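Local coordinates for N-acetylmuramoyl-L-alanine amidase domain-containing protein SAOUHSC_02979 (Staphylococcus aureus, PDB 5T1Q) that probably acts as a secreted amidase on cell-wall peptidoglycan, this chain being the C-terminal part that carries the glucosaminidase-like and CHAP domains, at residues L272-N280 / D309-F317; A298-F306 / I345-I356. All blocks are in the same frame, centred on the assembly; numbering follows the deposited sequence. Where two conformers were deposited one is given.

Contact 1. Residues L272-N280 / D309-F317. With NA (sodium ion), chain E.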
# COMPACT_ATOMS: atom_id res chain seq x y z
N LEU A 272 -20.49 2.97 -7.24
CA LEU A 272 -21.05 1.63 -7.03
C LEU A 272 -21.04 1.18 -5.55
O LEU A 272 -21.60 0.14 -5.23
CB LEU A 272 -20.36 0.60 -7.93
CG LEU A 272 -20.45 0.83 -9.45
CD1 LEU A 272 -19.75 -0.28 -10.19
CD2 LEU A 272 -21.87 0.95 -9.98
N GLY A 273 -20.40 1.96 -4.67
CA GLY A 273 -20.37 1.65 -3.24
C GLY A 273 -19.52 0.42 -2.89
O GLY A 273 -18.56 0.10 -3.59
N ASP A 274 -19.87 -0.24 -1.78
CA ASP A 274 -19.15 -1.45 -1.36
C ASP A 274 -19.30 -2.54 -2.41
O ASP A 274 -20.28 -2.58 -3.14
CB ASP A 274 -19.65 -1.95 -0.02
CG ASP A 274 -19.50 -0.90 1.08
OD1 ASP A 274 -18.57 -0.07 1.02
OD2 ASP A 274 -20.34 -0.92 1.99
N ALA A 275 -18.34 -3.46 -2.41
CA ALA A 275 -18.26 -4.50 -3.42
C ALA A 275 -19.56 -5.24 -3.77
O ALA A 275 -19.88 -5.38 -4.94
CB ALA A 275 -17.19 -5.51 -3.03
N HIS A 276 -20.29 -5.71 -2.76
CA HIS A 276 -21.49 -6.49 -3.03
C HIS A 276 -22.57 -5.73 -3.78
O HIS A 276 -23.44 -6.35 -4.39
CB HIS A 276 -22.07 -7.09 -1.75
CG HIS A 276 -22.66 -6.09 -0.83
ND1 HIS A 276 -24.01 -5.96 -0.66
CD2 HIS A 276 -22.08 -5.13 -0.06
CE1 HIS A 276 -24.25 -4.98 0.20
NE2 HIS A 276 -23.10 -4.44 0.56
N ASN A 277 -22.56 -4.39 -3.68
CA ASN A 277 -23.53 -3.58 -4.40
C ASN A 277 -23.15 -3.31 -5.84
O ASN A 277 -23.92 -2.71 -6.56
CB ASN A 277 -23.72 -2.22 -3.72
CG ASN A 277 -24.63 -2.29 -2.52
OD1 ASN A 277 -25.62 -3.02 -2.52
ND2 ASN A 277 -24.33 -1.49 -1.51
N TRP A 278 -21.97 -3.75 -6.26
CA TRP A 278 -21.53 -3.46 -7.63
C TRP A 278 -22.41 -4.04 -8.73
O TRP A 278 -22.74 -3.34 -9.68
CB TRP A 278 -20.08 -3.90 -7.82
CG TRP A 278 -19.07 -2.89 -7.32
CD1 TRP A 278 -19.14 -2.15 -6.19
CD2 TRP A 278 -17.80 -2.60 -7.90
NE1 TRP A 278 -18.01 -1.35 -6.06
CE2 TRP A 278 -17.17 -1.64 -7.10
CE3 TRP A 278 -17.13 -3.08 -9.04
CZ2 TRP A 278 -15.91 -1.12 -7.39
CZ3 TRP A 278 -15.88 -2.54 -9.35
CH2 TRP A 278 -15.29 -1.58 -8.53
N ASN A 279 -22.82 -5.30 -8.58
CA ASN A 279 -23.61 -5.95 -9.62
C ASN A 279 -25.01 -5.35 -9.79
O ASN A 279 -25.42 -5.07 -10.92
CB ASN A 279 -23.64 -7.49 -9.46
CG ASN A 279 -24.21 -7.95 -8.15
OD1 ASN A 279 -24.23 -7.21 -7.15
ND2 ASN A 279 -24.67 -9.19 -8.11
N ASN A 280 -25.75 -5.15 -8.70
CA ASN A 280 -27.10 -4.56 -8.77
C ASN A 280 -27.03 -3.06 -9.16
O ASN A 280 -27.82 -2.60 -9.96
CB ASN A 280 -27.90 -4.75 -7.48
CG ASN A 280 -27.08 -4.45 -6.24
OD1 ASN A 280 -26.15 -5.20 -5.91
ND2 ASN A 280 -27.42 -3.38 -5.55
N ASP A 309 -16.40 -11.41 2.49
CA ASP A 309 -16.80 -10.63 3.67
C ASP A 309 -18.32 -10.66 3.90
O ASP A 309 -19.12 -10.38 2.98
CB ASP A 309 -16.30 -9.20 3.54
CG ASP A 309 -16.37 -8.43 4.83
OD1 ASP A 309 -17.48 -8.05 5.27
OD2 ASP A 309 -15.28 -8.15 5.37
N GLN A 310 -18.71 -10.99 5.13
CA GLN A 310 -20.11 -11.14 5.53
C GLN A 310 -21.01 -9.93 5.32
O GLN A 310 -22.22 -10.10 5.12
CB GLN A 310 -20.21 -11.61 6.99
CG GLN A 310 -19.87 -13.09 7.20
CD GLN A 310 -20.99 -14.04 6.74
OE1 GLN A 310 -22.17 -13.66 6.68
NE2 GLN A 310 -20.63 -15.29 6.47
N HIS A 311 -20.43 -8.74 5.36
CA HIS A 311 -21.18 -7.50 5.17
C HIS A 311 -20.92 -6.88 3.81
O HIS A 311 -21.85 -6.54 3.09
CB HIS A 311 -20.85 -6.51 6.29
CG HIS A 311 -21.28 -5.10 6.02
ND1 HIS A 311 -22.51 -4.78 5.49
CD2 HIS A 311 -20.67 -3.92 6.29
CE1 HIS A 311 -22.63 -3.46 5.40
NE2 HIS A 311 -21.52 -2.92 5.88
N TYR A 312 -19.65 -6.81 3.43
CA TYR A 312 -19.25 -6.12 2.19
C TYR A 312 -19.14 -6.96 0.93
O TYR A 312 -19.09 -6.40 -0.16
CB TYR A 312 -17.91 -5.41 2.36
CG TYR A 312 -17.85 -4.28 3.37
CD1 TYR A 312 -18.88 -3.35 3.48
CD2 TYR A 312 -16.70 -4.07 4.12
CE1 TYR A 312 -18.79 -2.29 4.37
CE2 TYR A 312 -16.61 -3.01 5.01
CZ TYR A 312 -17.65 -2.13 5.13
OH TYR A 312 -17.57 -1.09 6.03
N GLY A 313 -19.06 -8.27 1.04
CA GLY A 313 -18.83 -9.10 -0.13
C GLY A 313 -17.42 -8.81 -0.64
O GLY A 313 -16.55 -8.36 0.11
N HIS A 314 -17.20 -9.00 -1.92
CA HIS A 314 -15.90 -8.82 -2.49
C HIS A 314 -16.00 -8.59 -3.98
O HIS A 314 -16.99 -8.97 -4.59
CB HIS A 314 -15.05 -10.07 -2.18
CG HIS A 314 -13.65 -9.99 -2.67
ND1 HIS A 314 -12.75 -9.07 -2.20
CD2 HIS A 314 -12.98 -10.75 -3.57
CE1 HIS A 314 -11.59 -9.23 -2.81
NE2 HIS A 314 -11.70 -10.24 -3.65
N VAL A 315 -14.99 -7.96 -4.56
CA VAL A 315 -14.92 -7.75 -5.99
C VAL A 315 -13.48 -8.01 -6.45
O VAL A 315 -12.51 -7.67 -5.76
CB VAL A 315 -15.50 -6.38 -6.42
CG1 VAL A 315 -14.65 -5.21 -5.91
CG2 VAL A 315 -15.64 -6.30 -7.92
N ALA A 316 -13.35 -8.62 -7.62
CA ALA A 316 -12.05 -8.98 -8.20
C ALA A 316 -12.09 -8.77 -9.69
O ALA A 316 -13.16 -8.49 -10.25
CB ALA A 316 -11.72 -10.43 -7.88
N PHE A 317 -10.94 -8.89 -10.33
CA PHE A 317 -10.81 -8.70 -11.78
C PHE A 317 -10.55 -10.04 -12.46
O PHE A 317 -9.67 -10.77 -12.03
CB PHE A 317 -9.67 -7.72 -12.06
CG PHE A 317 -9.44 -7.45 -13.52
CD1 PHE A 317 -10.21 -6.53 -14.20
CD2 PHE A 317 -8.45 -8.13 -14.22
CE1 PHE A 317 -10.00 -6.28 -15.56
CE2 PHE A 317 -8.25 -7.90 -15.58
CZ PHE A 317 -9.02 -6.96 -16.24
NA NA E . -25.38 -7.21 -4.97
O HOH W 1 -26.17 -6.60 -2.92
O HOH W 2 -27.38 -8.62 -5.74

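Contact 2. Residues A298-F306 / I345-I356. With NA (sodium ion), chain E; NA (sodium ion), chain F.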
# COMPACT_ATOMS: atom_id res chain seq x y z
N ALA A 298 -15.32 -7.22 -14.15
CA ALA A 298 -15.24 -7.17 -12.69
C ALA A 298 -16.10 -8.35 -12.22
O ALA A 298 -17.21 -8.54 -12.74
CB ALA A 298 -15.81 -5.87 -12.16
N VAL A 299 -15.60 -9.17 -11.30
CA VAL A 299 -16.39 -10.30 -10.80
C VAL A 299 -16.80 -10.00 -9.37
O VAL A 299 -15.97 -9.69 -8.50
CB VAL A 299 -15.68 -11.66 -10.96
CG1 VAL A 299 -14.30 -11.66 -10.32
CG2 VAL A 299 -16.54 -12.79 -10.41
N VAL A 300 -18.11 -10.09 -9.12
CA VAL A 300 -18.65 -9.77 -7.82
C VAL A 300 -19.10 -11.00 -7.02
O VAL A 300 -19.76 -11.89 -7.56
CB VAL A 300 -19.85 -8.84 -7.97
CG1 VAL A 300 -20.47 -8.53 -6.61
CG2 VAL A 300 -19.43 -7.57 -8.70
N PHE A 301 -18.73 -10.97 -5.73
CA PHE A 301 -19.11 -11.95 -4.72
C PHE A 301 -20.11 -11.23 -3.80
O PHE A 301 -19.76 -10.19 -3.21
CB PHE A 301 -17.90 -12.32 -3.83
CG PHE A 301 -16.85 -13.16 -4.51
CD1 PHE A 301 -15.94 -12.58 -5.38
CD2 PHE A 301 -16.73 -14.51 -4.23
CE1 PHE A 301 -14.94 -13.35 -5.98
CE2 PHE A 301 -15.75 -15.29 -4.84
CZ PHE A 301 -14.84 -14.71 -5.70
N GLU A 302 -21.32 -11.78 -3.65
CA GLU A 302 -22.31 -11.18 -2.74
C GLU A 302 -21.81 -11.28 -1.28
O GLU A 302 -20.86 -12.01 -0.97
CB GLU A 302 -23.67 -11.89 -2.86
CG GLU A 302 -24.34 -11.83 -4.24
CD GLU A 302 -24.89 -10.45 -4.61
OE1 GLU A 302 -24.70 -9.48 -3.84
OE2 GLU A 302 -25.55 -10.32 -5.67
N ALA A 303 -22.39 -10.46 -0.40
CA ALA A 303 -22.07 -10.48 1.02
C ALA A 303 -22.13 -11.93 1.55
O ALA A 303 -23.12 -12.61 1.35
CB ALA A 303 -23.06 -9.61 1.78
N GLY A 304 -21.05 -12.39 2.15
CA GLY A 304 -20.97 -13.76 2.67
C GLY A 304 -20.84 -14.89 1.66
O GLY A 304 -20.78 -16.03 2.05
N GLN A 305 -20.76 -14.60 0.37
CA GLN A 305 -20.72 -15.67 -0.63
C GLN A 305 -19.36 -16.33 -0.81
O GLN A 305 -18.40 -15.66 -1.11
CB GLN A 305 -21.19 -15.13 -1.98
CG GLN A 305 -21.29 -16.17 -3.09
CD GLN A 305 -21.80 -15.58 -4.39
OE1 GLN A 305 -21.64 -14.39 -4.65
NE2 GLN A 305 -22.44 -16.39 -5.20
N PHE A 306 -19.30 -17.66 -0.64
CA PHE A 306 -18.05 -18.46 -0.78
C PHE A 306 -16.88 -17.88 0.04
O PHE A 306 -15.76 -17.72 -0.47
CB PHE A 306 -17.63 -18.61 -2.26
CG PHE A 306 -18.74 -19.07 -3.18
CD1 PHE A 306 -19.65 -20.05 -2.78
CD2 PHE A 306 -18.80 -18.60 -4.47
CE1 PHE A 306 -20.65 -20.48 -3.64
CE2 PHE A 306 -19.79 -19.03 -5.34
CZ PHE A 306 -20.71 -19.97 -4.93
N ILE A 345 -10.86 -19.70 -9.34
CA ILE A 345 -12.16 -20.06 -8.80
C ILE A 345 -12.69 -21.17 -9.68
O ILE A 345 -12.76 -21.00 -10.90
CB ILE A 345 -13.14 -18.86 -8.86
CG1 ILE A 345 -12.61 -17.65 -8.05
CG2 ILE A 345 -14.54 -19.29 -8.39
CD1 ILE A 345 -12.42 -17.91 -6.56
N ASN A 346 -13.10 -22.30 -9.08
CA ASN A 346 -13.60 -23.44 -9.86
C ASN A 346 -14.85 -23.10 -10.67
O ASN A 346 -15.58 -22.13 -10.36
CB ASN A 346 -13.75 -24.73 -9.01
CG ASN A 346 -14.79 -24.63 -7.88
OD1 ASN A 346 -14.43 -24.57 -6.70
ND2 ASN A 346 -16.08 -24.65 -8.24
N ALA A 347 -15.09 -23.88 -11.71
CA ALA A 347 -16.19 -23.68 -12.66
C ALA A 347 -17.57 -23.56 -12.02
O ALA A 347 -18.33 -22.65 -12.36
CB ALA A 347 -16.20 -24.77 -13.72
N ALA A 348 -17.90 -24.49 -11.13
CA ALA A 348 -19.20 -24.49 -10.48
C ALA A 348 -19.42 -23.22 -9.65
O ALA A 348 -20.47 -22.62 -9.73
CB ALA A 348 -19.39 -25.77 -9.65
N ALA A 349 -18.39 -22.77 -8.93
CA ALA A 349 -18.49 -21.53 -8.17
C ALA A 349 -18.53 -20.28 -9.08
O ALA A 349 -19.28 -19.34 -8.82
CB ALA A 349 -17.32 -21.42 -7.19
N ALA A 350 -17.70 -20.27 -10.12
CA ALA A 350 -17.63 -19.14 -11.05
C ALA A 350 -18.95 -18.84 -11.73
O ALA A 350 -19.29 -17.68 -11.94
CB ALA A 350 -16.57 -19.37 -12.10
N GLU A 351 -19.70 -19.88 -12.05
CA GLU A 351 -21.00 -19.71 -12.71
C GLU A 351 -22.06 -19.07 -11.80
O GLU A 351 -23.14 -18.71 -12.28
CB GLU A 351 -21.46 -21.05 -13.28
CG GLU A 351 -20.54 -21.47 -14.42
CD GLU A 351 -20.69 -22.91 -14.87
OE1 GLU A 351 -19.70 -23.45 -15.42
OE2 GLU A 351 -21.78 -23.50 -14.68
N GLU A 352 -21.74 -18.92 -10.52
CA GLU A 352 -22.67 -18.34 -9.54
C GLU A 352 -22.34 -16.91 -9.19
O GLU A 352 -23.04 -16.30 -8.38
CB GLU A 352 -22.66 -19.16 -8.24
CG GLU A 352 -23.04 -20.61 -8.43
CD GLU A 352 -24.40 -20.77 -9.05
OE1 GLU A 352 -25.22 -19.85 -8.89
OE2 GLU A 352 -24.64 -21.79 -9.72
N LEU A 353 -21.28 -16.38 -9.79
CA LEU A 353 -20.88 -15.02 -9.54
C LEU A 353 -21.43 -14.11 -10.63
O LEU A 353 -21.96 -14.59 -11.64
CB LEU A 353 -19.36 -14.95 -9.50
CG LEU A 353 -18.72 -15.86 -8.46
CD1 LEU A 353 -17.21 -15.81 -8.58
CD2 LEU A 353 -19.15 -15.49 -7.05
N SER A 354 -21.36 -12.79 -10.41
CA SER A 354 -21.80 -11.79 -11.39
C SER A 354 -20.60 -11.14 -12.02
O SER A 354 -19.64 -10.81 -11.33
CB SER A 354 -22.65 -10.72 -10.74
OG SER A 354 -23.88 -11.24 -10.38
N TYR A 355 -20.67 -10.96 -13.33
CA TYR A 355 -19.59 -10.35 -14.12
C TYR A 355 -20.07 -9.05 -14.75
O TYR A 355 -21.06 -9.04 -15.46
CB TYR A 355 -19.14 -11.32 -15.19
CG TYR A 355 -18.66 -12.61 -14.57
CD1 TYR A 355 -19.56 -13.64 -14.24
CD2 TYR A 355 -17.31 -12.79 -14.24
CE1 TYR A 355 -19.13 -14.81 -13.62
CE2 TYR A 355 -16.88 -13.95 -13.63
CZ TYR A 355 -17.79 -14.95 -13.31
OH TYR A 355 -17.36 -16.11 -12.73
N ILE A 356 -19.37 -7.96 -14.46
CA ILE A 356 -19.71 -6.65 -14.99
C ILE A 356 -18.76 -6.28 -16.11
O ILE A 356 -17.54 -6.20 -15.89
CB ILE A 356 -19.61 -5.56 -13.90
CG1 ILE A 356 -20.47 -5.91 -12.68
CG2 ILE A 356 -20.02 -4.19 -14.45
CD1 ILE A 356 -20.17 -5.06 -11.45
NA NA E . -25.38 -7.21 -4.97
NA NA F . -13.91 -15.90 -1.03
O HOH W 2 -27.38 -8.62 -5.74
O HOH W 1 -26.17 -6.60 -2.92
O HOH W 3 -12.95 -13.32 -0.82
O HOH W 4 -11.94 -16.12 0.25

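Contact 1. Residues L272-N280 / D309-F317
Tyr312 and Asp274 meet because each holds CG anti to its carbonyl carbon (chi1 -64° and -58°): the carboxylate then lies obliquely against the CD1-CE1 side of the phenol ring, Asp274 OD2 coming to 3.2 Å from Tyr312 CE1. This is contact without a hydrogen bond; OD1 of the same carboxylate is bonded to Ser21. His276 instead has CG between its backbone N and carbonyl carbon, which turns the imidazole so that His311 O lies over one face, toward its rim and 3.5 Å from His276 NE2, with Tyr312 O at the ring edge. The one direct hydrogen bond between the segments is made by the backbone, His276 N to Tyr312 O at 2.9 Å, and it is bent (142° at the hydrogen). Asp309 OD1 accepts from His311 N, an Asx turn, and also from Tyr312 N.

Apolar contacts continue the interface. Ala275 CB rests on the backbone at His314 C, 3.4 Å away, and Val315 CG2 reaches Trp278 CE3 at 3.7 Å. His276 O binds the sodium ion at 2.2 Å, joined by Asn279 OD1, Asn280 OD1, Glu302 OE1 and two waters.

The start of helix 278-284 is thus laid on strand 314-321 of the CHAP-domain sheet, with Val300 of strand 298-301 touching Trp278. From strand 314-321, His314 touches Cys253 of helix 253-262 and its NE2 bonds Glu331 OE1, consistent with a cysteine-peptidase-like triad.

Contact 2. Residues A298-F306 / I345-I356
Strands 298-301 and 354-356 pair antiparallel in the central sheet of the CHAP domain, their short axes 4.7 Å apart and their directions 148° from each other. The backbone bonds define the register. Ala298 and Ile356 form a hydrogen-bonded pair through two bonds, Val299 and Tyr355 a non-hydrogen-bonded one, and Val300 and Ser354 another hydrogen-bonded pair. In the last, Val300 N to Ser354 O is short and nearly straight (2.8 Å), whereas the return bond, Ser354 N to Val300 O, is weak at 3.4 Å, so the pairing slackens where strand 354-356 begins.

Apolar contacts fall on both faces of the sheet. Val299 and Tyr355 lie side by side, Val299 CG2 touching Tyr355 CE2 at 3.4 Å; Val300 CG2 and Ile356 CD1 meet on the other face, toward helix 278-284. Leu353 links strand and loop: CD1 meets Val299, while CD2 stands over a face of the Phe301 ring in a CH-pi contact, 4.1 Å from its centroid and 23° off the normal. Ile345 CD1 approaches that ring at its edge. Phe306 lies against Ala349 and Glu352.

Polar groups tie the loops. Phe306 O binds a second sodium ion. Gln305, extended from CG with chi1 -176°, spans the type II turn 302-305: OE1 is met in its carbonyl plane by Glu302 N at 2.8 Å, while NE2 reaches Glu352 O from above the plane of that carbonyl, 3.2 Å away. In the type I turn 350-353, Ala350 O takes two bonds from opposite faces of its carbonyl plane, one from Leu353 N and one from Tyr355 OH at 2.6 Å.

How the contacts relate
Each contact is built on one of two neighbouring strands of the same sheet, 314-321 in contact 1 and 298-301 in contact 2, whose backbones meet where Ala316 O probably accepts from Val299 N, 2.7 Å away. Contact 2 is the more buried, with nine of thirteen touching residues buried against five of nine in contact 1, and it buries 600 Å² against 380 Å². Their chemistry differs accordingly: contact 2 rests on regular strand pairing and aliphatic-aromatic packing, contact 1 on a loop and helix start laid against the sheet with a single direct hydrogen bond. They converge at one sodium ion, where 272-280 supplies three ligands and 298-306 supplies Glu302; Asn279 ND2 probably also bonds Glu302 OE2 at 2.8 Å.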